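Local coordinates for hypothetical protein SPy1581 (Streptococcus pyogenes, PDB 1YHF), which is of unknown function but belongs to the cupin superfamily, whose members share a double-stranded beta-helix fold, at residues A[4-9]-A[35-40]; A[8-11]-A[15-18]; A[70-73]-A[78-81]. One frame throughout, in Å; residues are numbered along the deposited sequence.

Interaction 1 of 3, residues A[4-9]-A[35-40]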
loop_
_atom_site.group_PDB
_atom_site.type_symbol
_atom_site.label_atom_id
_atom_site.label_comp_id
_atom_site.label_asym_id
_atom_site.label_seq_id
_atom_site.Cartn_x
_atom_site.Cartn_y
_atom_site.Cartn_z
HETATM N N MSE A 4 22.159 8.902 9.284
HETATM C CA MSE A 4 21.085 9.171 8.335
HETATM C C MSE A 4 20.361 7.885 7.963
HETATM O O MSE A 4 20.979 6.863 7.659
HETATM C CB MSE A 4 21.586 9.847 7.045
HETATM C CG MSE A 4 22.475 11.060 7.204
HETATM SE SE MSE A 4 21.717 12.625 8.091
HETATM C CE MSE A 4 19.858 12.549 7.320
ATOM N N SER A 5 19.038 7.950 7.964
ATOM C CA SER A 5 18.228 6.807 7.598
ATOM C C SER A 5 17.241 7.316 6.566
ATOM O O SER A 5 16.769 8.446 6.675
ATOM C CB SER A 5 17.516 6.234 8.839
ATOM O OG SER A 5 16.504 5.311 8.462
ATOM N N TYR A 6 16.942 6.476 5.569
ATOM C CA TYR A 6 16.130 6.868 4.424
ATOM C C TYR A 6 14.891 5.982 4.331
ATOM O O TYR A 6 13.856 6.408 3.856
ATOM C CB TYR A 6 16.970 6.804 3.129
ATOM C CG TYR A 6 18.223 7.624 3.259
ATOM C CD1 TYR A 6 18.157 9.016 3.274
ATOM C CD2 TYR A 6 19.463 7.015 3.445
ATOM C CE1 TYR A 6 19.283 9.782 3.432
ATOM C CE2 TYR A 6 20.611 7.780 3.605
ATOM C CZ TYR A 6 20.508 9.164 3.594
ATOM O OH TYR A 6 21.626 9.947 3.755
ATOM N N ILE A 7 15.022 4.760 4.828
ATOM C CA ILE A 7 13.898 3.838 4.967
ATOM C C ILE A 7 13.659 3.719 6.465
ATOM O O ILE A 7 14.478 3.152 7.199
ATOM C CB ILE A 7 14.178 2.464 4.279
ATOM C CG1 ILE A 7 14.240 2.647 2.764
ATOM C CG2 ILE A 7 13.124 1.410 4.680
ATOM C CD1 ILE A 7 14.602 1.380 1.980
ATOM N N ASN A 8 12.545 4.308 6.901
ATOM C CA ASN A 8 12.245 4.550 8.320
ATOM C C ASN A 8 11.159 3.643 8.860
ATOM O O ASN A 8 10.492 2.952 8.086
ATOM C CB ASN A 8 11.871 6.020 8.514
ATOM C CG ASN A 8 12.997 6.951 8.108
ATOM O OD1 ASN A 8 12.790 7.948 7.423
ATOM N ND2 ASN A 8 14.195 6.605 8.499
ATOM N N ASN A 9 11.029 3.603 10.190
ATOM C CA ASN A 9 9.924 2.897 10.868
ATOM C C ASN A 9 9.936 1.390 10.659
ATOM O O ASN A 9 8.885 0.732 10.697
ATOM C CB ASN A 9 8.548 3.485 10.457
ATOM C CG ASN A 9 8.378 4.931 10.901
ATOM O OD1 ASN A 9 7.975 5.810 10.119
ATOM N ND2 ASN A 9 8.704 5.190 12.137
ATOM N N VAL A 35 8.689 5.649 3.904
ATOM C CA VAL A 35 9.210 6.857 3.263
ATOM C C VAL A 35 8.049 7.794 3.041
ATOM O O VAL A 35 6.980 7.380 2.582
ATOM C CB VAL A 35 9.865 6.588 1.880
ATOM C CG1 VAL A 35 10.433 7.886 1.306
ATOM C CG2 VAL A 35 10.967 5.564 1.978
ATOM N N GLN A 36 8.252 9.059 3.386
ATOM C CA GLN A 36 7.236 10.074 3.122
ATOM C C GLN A 36 7.945 11.349 2.699
ATOM O O GLN A 36 8.257 12.192 3.539
ATOM C CB GLN A 36 6.352 10.295 4.368
ATOM C CG GLN A 36 5.223 11.349 4.222
ATOM C CD GLN A 36 4.100 11.169 5.269
ATOM O OE1 GLN A 36 4.293 10.556 6.328
ATOM N NE2 GLN A 36 2.919 11.705 4.960
ATOM N N ARG A 37 8.240 11.468 1.406
ATOM C CA ARG A 37 8.915 12.677 0.895
ATOM C C ARG A 37 8.199 13.219 -0.339
ATOM O O ARG A 37 7.245 12.623 -0.825
ATOM C CB ARG A 37 10.398 12.408 0.576
ATOM C CG ARG A 37 10.602 11.193 -0.291
ATOM C CD ARG A 37 11.915 11.181 -1.035
ATOM N NE ARG A 37 13.013 10.684 -0.224
ATOM C CZ ARG A 37 14.106 10.093 -0.710
ATOM N NH1 ARG A 37 14.247 9.877 -2.017
ATOM N NH2 ARG A 37 15.056 9.697 0.129
ATOM N N GLN A 38 8.672 14.338 -0.857
ATOM C CA GLN A 38 7.970 14.989 -1.967
ATOM C C GLN A 38 7.754 14.057 -3.168
ATOM O O GLN A 38 6.665 14.021 -3.744
ATOM C CB GLN A 38 8.727 16.235 -2.411
ATOM C CG GLN A 38 7.966 17.101 -3.401
ATOM C CD GLN A 38 8.846 18.156 -4.022
ATOM O OE1 GLN A 38 9.104 19.216 -3.431
ATOM N NE2 GLN A 38 9.313 17.880 -5.240
ATOM N N ASP A 39 8.789 13.312 -3.550
ATOM C CA ASP A 39 8.701 12.503 -4.766
ATOM C C ASP A 39 8.546 11.000 -4.552
ATOM O O ASP A 39 8.700 10.228 -5.502
ATOM C CB ASP A 39 9.896 12.796 -5.702
ATOM C CG ASP A 39 11.226 12.305 -5.156
ATOM O OD1 ASP A 39 11.289 11.503 -4.193
ATOM O OD2 ASP A 39 12.255 12.733 -5.710
ATOM N N LEU A 40 8.266 10.584 -3.311
ATOM C CA LEU A 40 8.167 9.169 -3.003
ATOM C C LEU A 40 7.396 8.871 -1.710
ATOM O O LEU A 40 7.688 9.432 -0.668
ATOM C CB LEU A 40 9.557 8.519 -2.976
ATOM C CG LEU A 40 9.652 7.036 -2.583
ATOM C CD1 LEU A 40 8.970 6.084 -3.616
ATOM C CD2 LEU A 40 11.098 6.660 -2.405
#
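The backbone carbonyl of Tyr6 rests against a methyl of Val35, and this contact between O and CG2, 3.5 Å long, is the closest between the N-terminal segment 4-9 and the strand end 35-40. It is a packing contact of an oxygen on a methyl group, not a bond. In Val35 the branch CG1 is anti to the backbone N (chi1 -178°), which leaves CG2 beside that nitrogen, where it meets the incoming chain. The same methyl also has the apolar side chain of Ile7 on it, more loosely, with CG1 of Ile7 4.5 Å from CG2 of Val35. One branch of a buried valine thus serves two consecutive exposed residues.

The contact of the guanidinium with the ring is thinner still. Arg37 is two residues further along the strand, and its guanidinium comes up to the Tyr6 ring at an oblique angle, NH2 lying 4.5 Å from CD1; the ring atom stands near the guanidinium plane, at its edge. At such a distance and tilt the pair is a grazing contact without a stack.

Hydrogen bonding is left to the surroundings, for none joins the two segments directly. Asn8 bonds through its backbone to Leu34, just ahead of Val35, and the carbonyl of Asn9 accepts from NH1 of Arg32, while Ile7 O is taken by NE2 of His12 within its own loop. On the other side Val35 pairs with Ile42, and a type I turn runs from Arg37 to Leu40, its closing bond, from Leu40 N to Arg37 O, being weak at 3.4 Å. The arrangement is that of an irregular N-terminal arm laid along an outermost strand of the five-stranded sheet, strand 29-37, which pairs with strand 40-47 as a beta hairpin of the cupin fold.

Interaction 2 of 3, residues A[8-11]-A[15-18]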
loop_
_atom_site.group_PDB
_atom_site.type_symbol
_atom_site.label_atom_id
_atom_site.label_comp_id
_atom_site.label_asym_id
_atom_site.label_seq_id
_atom_site.Cartn_x
_atom_site.Cartn_y
_atom_site.Cartn_z
ATOM N N ASN A 8 12.545 4.308 6.901
ATOM C CA ASN A 8 12.245 4.550 8.320
ATOM C C ASN A 8 11.159 3.643 8.860
ATOM O O ASN A 8 10.492 2.952 8.086
ATOM C CB ASN A 8 11.871 6.020 8.514
ATOM C CG ASN A 8 12.997 6.951 8.108
ATOM O OD1 ASN A 8 12.790 7.948 7.423
ATOM N ND2 ASN A 8 14.195 6.605 8.499
ATOM N N ASN A 9 11.029 3.603 10.190
ATOM C CA ASN A 9 9.924 2.897 10.868
ATOM C C ASN A 9 9.936 1.390 10.659
ATOM O O ASN A 9 8.885 0.732 10.697
ATOM C CB ASN A 9 8.548 3.485 10.457
ATOM C CG ASN A 9 8.378 4.931 10.901
ATOM O OD1 ASN A 9 7.975 5.810 10.119
ATOM N ND2 ASN A 9 8.704 5.190 12.137
ATOM N N ILE A 10 11.144 0.870 10.442
ATOM C CA ILE A 10 11.391 -0.538 10.213
ATOM C C ILE A 10 12.856 -0.817 10.529
ATOM O O ILE A 10 13.727 -0.030 10.198
ATOM C CB ILE A 10 11.004 -0.955 8.747
ATOM C CG1 ILE A 10 10.865 -2.463 8.597
ATOM C CG2 ILE A 10 11.921 -0.330 7.681
ATOM C CD1 ILE A 10 10.239 -2.857 7.231
ATOM N N GLU A 11 13.114 -1.928 11.204
ATOM C CA GLU A 11 14.469 -2.298 11.593
ATOM C C GLU A 11 15.341 -2.596 10.406
ATOM O O GLU A 11 14.887 -3.182 9.425
ATOM C CB GLU A 11 14.449 -3.518 12.497
ATOM C CG GLU A 11 13.350 -3.442 13.515
ATOM C CD GLU A 11 13.137 -4.763 14.221
ATOM O OE1 GLU A 11 12.082 -5.416 13.973
ATOM O OE2 GLU A 11 14.048 -5.143 14.992
ATOM N N VAL A 15 16.262 -9.843 9.346
ATOM C CA VAL A 15 15.317 -10.554 8.471
ATOM C C VAL A 15 13.899 -10.415 9.048
ATOM O O VAL A 15 13.644 -10.777 10.208
ATOM C CB VAL A 15 15.661 -12.048 8.255
ATOM C CG1 VAL A 15 14.629 -12.682 7.328
ATOM C CG2 VAL A 15 17.062 -12.229 7.662
ATOM N N LEU A 16 12.999 -9.886 8.225
ATOM C CA LEU A 16 11.639 -9.539 8.643
ATOM C C LEU A 16 10.627 -10.193 7.711
ATOM O O LEU A 16 10.970 -10.616 6.597
ATOM C CB LEU A 16 11.420 -8.022 8.588
ATOM C CG LEU A 16 12.415 -7.086 9.272
ATOM C CD1 LEU A 16 12.233 -5.682 8.765
ATOM C CD2 LEU A 16 12.247 -7.161 10.773
ATOM N N ASP A 17 9.395 -10.278 8.203
ATOM C CA ASP A 17 8.234 -10.644 7.413
ATOM C C ASP A 17 7.306 -9.436 7.462
ATOM O O ASP A 17 6.767 -9.112 8.529
ATOM C CB ASP A 17 7.582 -11.873 8.041
ATOM C CG ASP A 17 6.299 -12.283 7.362
ATOM O OD1 ASP A 17 5.773 -11.564 6.476
ATOM O OD2 ASP A 17 5.807 -13.359 7.738
ATOM N N LEU A 18 7.129 -8.762 6.320
ATOM C CA LEU A 18 6.294 -7.552 6.279
ATOM C C LEU A 18 4.856 -7.756 6.775
ATOM O O LEU A 18 4.265 -6.839 7.324
ATOM C CB LEU A 18 6.304 -6.887 4.887
ATOM C CG LEU A 18 7.614 -6.286 4.349
ATOM C CD1 LEU A 18 7.403 -5.801 2.916
ATOM C CD2 LEU A 18 8.167 -5.123 5.217
#
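Ile10 reaches across to two leucines, Leu16 and Leu18, with CG1 and CD1 of its longer branch. Its CG1 lies 3.5 Å from CD1 of Leu16, the two side chains meeting at a slant, and its CD1 touches CD2 of Leu18 at 3.7 Å, there nearly at right angles. With CG1 anti to the backbone N (chi1 -163°) and the chain extended beyond it, CD1 is carried to where both leucines can be met. The other methyl of Leu16, CD2, takes a different neighbour: the carboxylate atom OE1 of Glu11, 3.6 Å away, so that this leucine has an apolar partner at one branch and a charged group at the other.

No hydrogen bond crosses this largely apolar surface contact, and the polar contacts of its residues lie just outside it. OE2 of Glu11 forms a salt bridge with NZ of Lys14, in the short connection between the segments. Asp17 occupies the N-cap position of the following helix: its side chain caps a backbone N just beyond Leu18, and OD1 also bonds to OG1 of Thr19. Glu21, on that same short helix 18-21, is touched by both Ile10 and Leu16, while segment 8-11 continues the arm that runs beside strand 29-37.

Interaction 3 of 3, residues A[70-73]-A[78-81]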
loop_
_atom_site.group_PDB
_atom_site.type_symbol
_atom_site.label_atom_id
_atom_site.label_comp_id
_atom_site.label_asym_id
_atom_site.label_seq_id
_atom_site.Cartn_x
_atom_site.Cartn_y
_atom_site.Cartn_z
ATOM N N LEU A 70 -7.199 -10.485 -0.097
ATOM C CA LEU A 70 -7.740 -10.134 -1.410
ATOM C C LEU A 70 -8.256 -8.712 -1.392
ATOM O O LEU A 70 -8.959 -8.307 -0.471
ATOM C CB LEU A 70 -8.884 -11.095 -1.810
ATOM C CG LEU A 70 -9.544 -10.884 -3.183
ATOM C CD1 LEU A 70 -8.576 -11.221 -4.312
ATOM C CD2 LEU A 70 -10.816 -11.713 -3.341
ATOM N N ALA A 71 -7.927 -7.954 -2.424
ATOM C CA ALA A 71 -8.287 -6.554 -2.462
ATOM C C ALA A 71 -8.990 -6.285 -3.764
ATOM O O ALA A 71 -8.603 -6.825 -4.792
ATOM C CB ALA A 71 -7.031 -5.657 -2.341
ATOM N N GLU A 72 -10.018 -5.447 -3.715
ATOM C CA GLU A 72 -10.673 -4.970 -4.912
ATOM C C GLU A 72 -10.202 -3.572 -5.223
ATOM O O GLU A 72 -10.397 -2.627 -4.437
ATOM C CB GLU A 72 -12.174 -4.986 -4.759
ATOM C CG GLU A 72 -12.922 -4.733 -6.045
ATOM C CD GLU A 72 -14.405 -4.996 -5.864
ATOM O OE1 GLU A 72 -15.039 -4.276 -5.062
ATOM O OE2 GLU A 72 -14.931 -5.934 -6.499
ATOM N N ILE A 73 -9.567 -3.460 -6.379
ATOM C CA ILE A 73 -8.975 -2.225 -6.807
ATOM C C ILE A 73 -9.788 -1.663 -7.962
ATOM O O ILE A 73 -10.115 -2.358 -8.905
ATOM C CB ILE A 73 -7.461 -2.426 -7.113
ATOM C CG1 ILE A 73 -6.780 -2.927 -5.818
ATOM C CG2 ILE A 73 -6.838 -1.162 -7.723
ATOM C CD1 ILE A 73 -5.306 -2.900 -5.803
ATOM N N GLU A 78 -12.883 0.688 -13.877
ATOM C CA GLU A 78 -12.720 -0.762 -13.870
ATOM C C GLU A 78 -12.283 -1.323 -12.516
ATOM O O GLU A 78 -11.498 -0.698 -11.801
ATOM C CB GLU A 78 -11.705 -1.135 -14.946
ATOM C CG GLU A 78 -11.717 -2.593 -15.351
ATOM C CD GLU A 78 -10.973 -2.834 -16.643
ATOM O OE1 GLU A 78 -10.480 -3.974 -16.836
ATOM O OE2 GLU A 78 -10.877 -1.890 -17.467
ATOM N N THR A 79 -12.788 -2.506 -12.176
ATOM C CA THR A 79 -12.341 -3.192 -10.952
ATOM C C THR A 79 -11.432 -4.388 -11.226
ATOM O O THR A 79 -11.632 -5.145 -12.168
ATOM C CB THR A 79 -13.507 -3.636 -10.014
ATOM O OG1 THR A 79 -14.162 -4.785 -10.562
ATOM C CG2 THR A 79 -14.500 -2.520 -9.822
ATOM N N TYR A 80 -10.447 -4.547 -10.359
ATOM C CA TYR A 80 -9.447 -5.588 -10.452
ATOM C C TYR A 80 -9.424 -6.250 -9.085
ATOM O O TYR A 80 -9.397 -5.562 -8.061
ATOM C CB TYR A 80 -8.072 -4.949 -10.733
ATOM C CG TYR A 80 -8.033 -4.070 -11.973
ATOM C CD1 TYR A 80 -7.525 -4.554 -13.179
ATOM C CD2 TYR A 80 -8.514 -2.757 -11.945
ATOM C CE1 TYR A 80 -7.498 -3.747 -14.315
ATOM C CE2 TYR A 80 -8.504 -1.963 -13.068
ATOM C CZ TYR A 80 -7.988 -2.458 -14.246
ATOM O OH TYR A 80 -7.957 -1.643 -15.348
ATOM N N ARG A 81 -9.461 -7.572 -9.050
ATOM C CA ARG A 81 -9.359 -8.256 -7.771
ATOM C C ARG A 81 -7.948 -8.794 -7.632
ATOM O O ARG A 81 -7.539 -9.667 -8.370
ATOM C CB ARG A 81 -10.411 -9.354 -7.613
ATOM C CG ARG A 81 -11.804 -8.831 -7.258
ATOM C CD ARG A 81 -12.696 -8.843 -8.464
ATOM N NE ARG A 81 -13.901 -8.029 -8.297
ATOM C CZ ARG A 81 -15.024 -8.216 -8.989
ATOM N NH1 ARG A 81 -15.109 -9.207 -9.873
ATOM N NH2 ARG A 81 -16.071 -7.424 -8.788
#
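Ile73 and Tyr80 face each other as an antiparallel hydrogen-bonded pair, whose backbones make the tightly packed part of the contact. Ile73 N donates to Tyr80 O at 2.7 Å, an almost straight bond with an N-H...O angle of 177°; the return bond, Tyr80 N to Ile73 O, measures 2.6 Å and is more bent, at 153°. The same Ile73 carbonyl oxygen receives a CA-H contact from Thr79, with CA and O 3.1 Å apart, and lies in the plane of the Tyr80 ring, at its edge, 3.5 Å from CD2.

The next pair, Glu72 and Arg81, is non-hydrogen-bonded, and its side chains stand on the other, more solvent-exposed face of the sheet, which a salt bridge closes. The two side chains run side by side in the same direction, and Arg81 grips one oxygen, OE2 of Glu72, from the side with both NE (2.9 Å) and NH2 (3.0 Å). NE uses the anti lone pair of OE2, whereas NH2 meets that oxygen nearly end-on. Because the Arg81 chain bends at chi2 (103°), its guanidinium can turn its NE edge to the carboxylate, while Thr79 OG1 lies on one side of the guanidinium plane, offset toward its rim. The loose part is at the far end, where Leu70 adds only a touch, its CD1 4.2 Å from CB of Arg81.

On the face of Ile73 and Tyr80, Ile73 packs on Ile88, Met90 and Val64 of the five-stranded sheet, and Tyr80 also meets Ile88; strand 70-75 is bonded on its other side to strand 96-100, through Glu72 and Tyr99.

In the fold
Interactions 1 and 2 are successive parts of one N-terminal arm: they share Asn8 and Asn9, and their centres are 14 Å apart. The first is where the arm runs beside edge strand 29-37; the second spans the short loop that leads into helix 18-21. Interaction 3 belongs to the other sheet and lies on the opposite side of the chain's centre, its own centre 28 Å from that of interaction 1 and 27 Å from that of interaction 2. The nearest atoms of 3 are about 17 Å from 1 and about 14 Å from 2, so neither touches it. Cupins commonly carry their ligand or metal site inside the barrel, but no such site is established here.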